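Local atomic coordinates of putative oxidoreductase molybdopterin-binding subunit (Sulfolobus tokodaii, PDB entry 4ZOH), a protein that probably serves as the large, molybdenum-cofactor-binding subunit of an oxidoreductase of the xanthine dehydrogenase and aldehyde oxidase family, carrying a pterin cytosine dinucleotide. Residues A281-P286 against A320-I325; D292-N297 against T326-Y331. One frame throughout, in Å; residues are numbered along the deposited sequence.

How the contacts relate
Both contacts are buried, with their centres about 9 Å apart. Contact 1 lies within the beta-alpha-beta unit of strand 272-282, helix 288-304 and strand 313-321; contact 2 shares its helix and the loop that follows its second strand. Contact 1 joins the two parallel strands where they end and run on into loops, so backbone bonds dominate, supplemented by the amide of Asn282 and the ring of His322. In contact 2 the three direct bonds each involve a side chain, two of them ending on the one carboxylate of Asp293, and a water bridges Asp293 to Gln329. It lies closer to the chain centre. Thr328 ties the two together, its N to Leu283 O and its OG1 to Asn282 O.

Contact 1 (A281-P286 against A320-I325); sequences ANLGAP and AVHTNI
With CG of Asn282 anti to the backbone N (chi1 -171°) and OG1 of Thr323 set between its backbone N and carbonyl carbon (chi1 61°), the two side chains cross at about a right angle and OG1 donates to Asn282 OD1 over 2.8 Å. The hydroxyl lies in the carbonyl plane, on a lone pair. The same OD1 accepts from Gly284 N at 2.8 Å, an Asx turn that bends the chain as strand 272-282 ends. A leucine in place of Asn282 would probably leave Thr323 OG1 and Gly284 N without their shared acceptor and free the turn to shift. Here neighbouring parallel strands of a beta-alpha-beta unit run out together: Val321 N donates to Ala281 O (2.9 Å), and Leu283 N to Val321 O. Beyond the strands, His322 ND1 points at Gly284 O (3.0 Å), only 3° out of the ring plane, while Pro286 CB lies over one face, 4.0 Å from the ring centroid, as a CH-pi contact offset toward the rim. Gly284 has positive phi, and a CB there would collide with Ile325 O, the acceptor for Ala285 N. Leu283 CD1 packs on Ala320 CB at 3.8 Å.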
# COMPACT_ATOMS: atom_id res chain seq x y z
N ALA A 281 11.36 -38.44 -19.73
CA ALA A 281 10.97 -37.05 -19.35
C ALA A 281 12.14 -36.29 -18.76
O ALA A 281 12.91 -36.85 -17.98
CB ALA A 281 9.80 -37.08 -18.40
N ASN A 282 12.36 -35.06 -19.24
CA ASN A 282 13.47 -34.24 -18.80
C ASN A 282 13.06 -33.29 -17.63
O ASN A 282 12.33 -32.30 -17.83
CB ASN A 282 14.02 -33.47 -20.00
CG ASN A 282 15.30 -32.75 -19.67
OD1 ASN A 282 15.57 -32.53 -18.53
ND2 ASN A 282 16.03 -32.31 -20.68
N LEU A 283 13.45 -33.64 -16.40
CA LEU A 283 13.21 -32.76 -15.25
C LEU A 283 14.07 -31.53 -15.14
O LEU A 283 13.77 -30.65 -14.30
CB LEU A 283 13.32 -33.51 -13.97
CG LEU A 283 12.35 -34.65 -13.77
CD1 LEU A 283 12.56 -35.27 -12.40
CD2 LEU A 283 10.89 -34.27 -13.97
N GLY A 284 15.11 -31.44 -15.96
CA GLY A 284 16.16 -30.41 -15.79
C GLY A 284 16.77 -30.55 -14.35
O GLY A 284 16.73 -31.62 -13.78
N ALA A 285 17.30 -29.47 -13.77
CA ALA A 285 18.13 -29.54 -12.51
C ALA A 285 17.38 -29.95 -11.26
O ALA A 285 16.13 -29.84 -11.18
CB ALA A 285 18.92 -28.24 -12.30
N PRO A 286 18.09 -30.55 -10.28
CA PRO A 286 17.31 -30.97 -9.12
C PRO A 286 16.86 -29.77 -8.22
O PRO A 286 17.53 -29.46 -7.30
CB PRO A 286 18.26 -31.91 -8.35
CG PRO A 286 19.64 -31.61 -8.90
CD PRO A 286 19.52 -30.92 -10.20
N ALA A 320 12.03 -40.26 -15.44
CA ALA A 320 12.15 -38.83 -15.23
C ALA A 320 13.59 -38.59 -14.80
O ALA A 320 14.02 -39.01 -13.72
CB ALA A 320 11.11 -38.35 -14.19
N VAL A 321 14.32 -37.85 -15.62
CA VAL A 321 15.73 -37.72 -15.49
C VAL A 321 16.13 -36.28 -15.34
O VAL A 321 15.63 -35.50 -16.12
CB VAL A 321 16.42 -38.22 -16.79
CG1 VAL A 321 17.89 -38.59 -16.51
CG2 VAL A 321 15.73 -39.47 -17.30
N HIS A 322 17.11 -35.96 -14.46
CA HIS A 322 17.74 -34.60 -14.41
C HIS A 322 18.66 -34.32 -15.55
O HIS A 322 19.27 -35.25 -16.08
CB HIS A 322 18.57 -34.45 -13.11
CG HIS A 322 17.75 -34.58 -11.88
ND1 HIS A 322 16.77 -33.67 -11.55
CD2 HIS A 322 17.70 -35.55 -10.94
CE1 HIS A 322 16.19 -34.04 -10.42
NE2 HIS A 322 16.74 -35.17 -10.02
N THR A 323 18.78 -33.05 -15.93
CA THR A 323 19.82 -32.62 -16.83
C THR A 323 20.22 -31.23 -16.31
O THR A 323 19.49 -30.64 -15.53
CB THR A 323 19.34 -32.55 -18.36
OG1 THR A 323 18.26 -31.60 -18.52
CG2 THR A 323 18.87 -33.91 -18.89
N ASN A 324 21.32 -30.67 -16.82
CA ASN A 324 21.81 -29.35 -16.41
C ASN A 324 21.09 -28.18 -17.03
O ASN A 324 21.75 -27.32 -17.65
CB ASN A 324 23.33 -29.23 -16.61
CG ASN A 324 24.11 -30.13 -15.67
OD1 ASN A 324 24.58 -31.19 -16.07
ND2 ASN A 324 24.18 -29.73 -14.37
N ILE A 325 19.74 -28.14 -16.86
CA ILE A 325 18.94 -27.00 -17.34
C ILE A 325 17.92 -26.64 -16.31
O ILE A 325 17.62 -27.41 -15.29
CB ILE A 325 18.24 -27.27 -18.72
CG1 ILE A 325 17.21 -28.40 -18.57
CG2 ILE A 325 19.27 -27.56 -19.80
CD1 ILE A 325 16.48 -28.72 -19.87

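Contact 2 (D292-N297 against T326-Y331); sequences DDESGN and TPTQSY
Ser330 OG is held by two groups of helix 288-304: it donates to Asp293 OD1 over 2.7 Å and accepts from Asn297 ND2 over 3.0 Å. The first bond reaches the carboxylate on its syn side, 22° out of plane; the second is nearly straight (175°), with OG in the Asn297 amide plane. The other carboxylate oxygen of Asp293, OD2, takes the backbone N of Ser330 at 2.7 Å, from well above the carboxylate plane, so one acid spans both donors of a single residue. CG of Asp293 stands anti to its backbone N (chi1 -179°), which carries the carboxylate out to the loop. This loop leads from strand 313-321 to helix 336-353 within the molybdopterin-binding domain, and the Ser330 side chain comes about 5 Å from the molybdenum atom. One turn along the helix from Asp293, Asn297 ND2 also donates to Glu294 OE1 at 2.9 Å, which helps fix the rotation of its amide. Glu294, bent at chi2, crosses Thr328 obliquely, its CD 3.7 Å from Thr328 CG2, while its OE2 forms a salt bridge with Lys258. A water donates to Asp293 OD2 and accepts from Gln329 NE2, whose amide also bonds Gly253 N and Ser217 O.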
# COMPACT_ATOMS: atom_id res chain seq x y z
N ASP A 292 9.25 -32.21 -7.84
CA ASP A 292 8.08 -32.84 -7.33
C ASP A 292 6.80 -32.54 -8.24
O ASP A 292 5.94 -33.40 -8.42
CB ASP A 292 7.87 -32.30 -5.90
CG ASP A 292 6.56 -32.78 -5.29
OD1 ASP A 292 6.28 -34.02 -5.19
OD2 ASP A 292 5.78 -31.88 -4.89
N ASP A 293 6.67 -31.29 -8.71
CA ASP A 293 5.57 -30.81 -9.60
C ASP A 293 5.60 -31.63 -10.88
O ASP A 293 4.67 -32.35 -11.18
CB ASP A 293 5.87 -29.33 -9.94
CG ASP A 293 4.81 -28.68 -10.85
OD1 ASP A 293 3.68 -29.21 -10.88
OD2 ASP A 293 5.15 -27.67 -11.50
N GLU A 294 6.73 -31.57 -11.58
CA GLU A 294 6.91 -32.24 -12.84
C GLU A 294 6.91 -33.77 -12.80
O GLU A 294 6.37 -34.41 -13.72
CB GLU A 294 8.15 -31.79 -13.56
CG GLU A 294 8.21 -32.43 -14.94
CD GLU A 294 7.04 -32.05 -15.89
OE1 GLU A 294 6.16 -31.23 -15.53
OE2 GLU A 294 7.02 -32.59 -16.99
N SER A 295 7.52 -34.36 -11.77
CA SER A 295 7.45 -35.80 -11.66
C SER A 295 5.98 -36.33 -11.53
O SER A 295 5.67 -37.39 -12.08
CB SER A 295 8.35 -36.28 -10.50
OG SER A 295 7.87 -37.49 -9.93
N GLY A 296 5.11 -35.65 -10.78
CA GLY A 296 3.68 -36.05 -10.77
C GLY A 296 3.10 -36.00 -12.21
O GLY A 296 2.24 -36.84 -12.59
N ASN A 297 3.56 -35.01 -12.98
CA ASN A 297 3.15 -34.82 -14.40
C ASN A 297 3.62 -35.97 -15.34
O ASN A 297 2.89 -36.35 -16.28
CB ASN A 297 3.67 -33.47 -14.93
CG ASN A 297 3.01 -32.30 -14.25
OD1 ASN A 297 2.06 -32.47 -13.52
ND2 ASN A 297 3.48 -31.11 -14.52
N THR A 326 17.37 -25.47 -16.55
CA THR A 326 16.28 -24.94 -15.74
C THR A 326 15.35 -26.07 -15.26
O THR A 326 14.80 -26.82 -16.09
CB THR A 326 15.43 -23.94 -16.60
OG1 THR A 326 16.32 -23.03 -17.24
CG2 THR A 326 14.54 -23.20 -15.71
N PRO A 327 15.09 -26.20 -13.95
CA PRO A 327 14.15 -27.26 -13.64
C PRO A 327 12.75 -27.14 -14.34
O PRO A 327 12.17 -26.06 -14.38
CB PRO A 327 13.97 -27.10 -12.11
CG PRO A 327 15.22 -26.41 -11.66
CD PRO A 327 15.41 -25.41 -12.75
N THR A 328 12.17 -28.27 -14.74
CA THR A 328 10.95 -28.34 -15.53
C THR A 328 9.77 -28.23 -14.55
O THR A 328 9.85 -28.73 -13.44
CB THR A 328 10.91 -29.72 -16.25
OG1 THR A 328 12.17 -29.93 -16.93
CG2 THR A 328 9.66 -29.77 -17.30
N GLN A 329 8.66 -27.64 -14.99
CA GLN A 329 7.46 -27.44 -14.14
C GLN A 329 6.19 -27.70 -14.91
O GLN A 329 6.19 -27.75 -16.10
CB GLN A 329 7.29 -25.95 -13.76
CG GLN A 329 8.48 -25.22 -13.29
CD GLN A 329 8.18 -23.72 -13.12
OE1 GLN A 329 8.88 -22.87 -13.69
NE2 GLN A 329 7.14 -23.42 -12.39
N SER A 330 5.08 -27.70 -14.20
CA SER A 330 3.76 -27.78 -14.83
C SER A 330 3.69 -26.67 -15.87
O SER A 330 4.05 -25.50 -15.61
CB SER A 330 2.69 -27.53 -13.82
OG SER A 330 2.30 -28.71 -13.18
N TYR A 331 3.22 -27.05 -17.06
CA TYR A 331 2.67 -26.11 -18.04
C TYR A 331 1.32 -26.65 -18.50
O TYR A 331 1.19 -27.89 -18.73
CB TYR A 331 3.57 -25.94 -19.21
CG TYR A 331 3.02 -25.11 -20.36
CD1 TYR A 331 2.59 -23.78 -20.14
CD2 TYR A 331 2.93 -25.63 -21.62
CE1 TYR A 331 2.17 -22.96 -21.19
CE2 TYR A 331 2.49 -24.86 -22.68
CZ TYR A 331 2.11 -23.51 -22.46
OH TYR A 331 1.66 -22.70 -23.48
O HOH W 1 5.10 -24.79 -11.26
O HOH W 2 5.40 -29.80 -17.94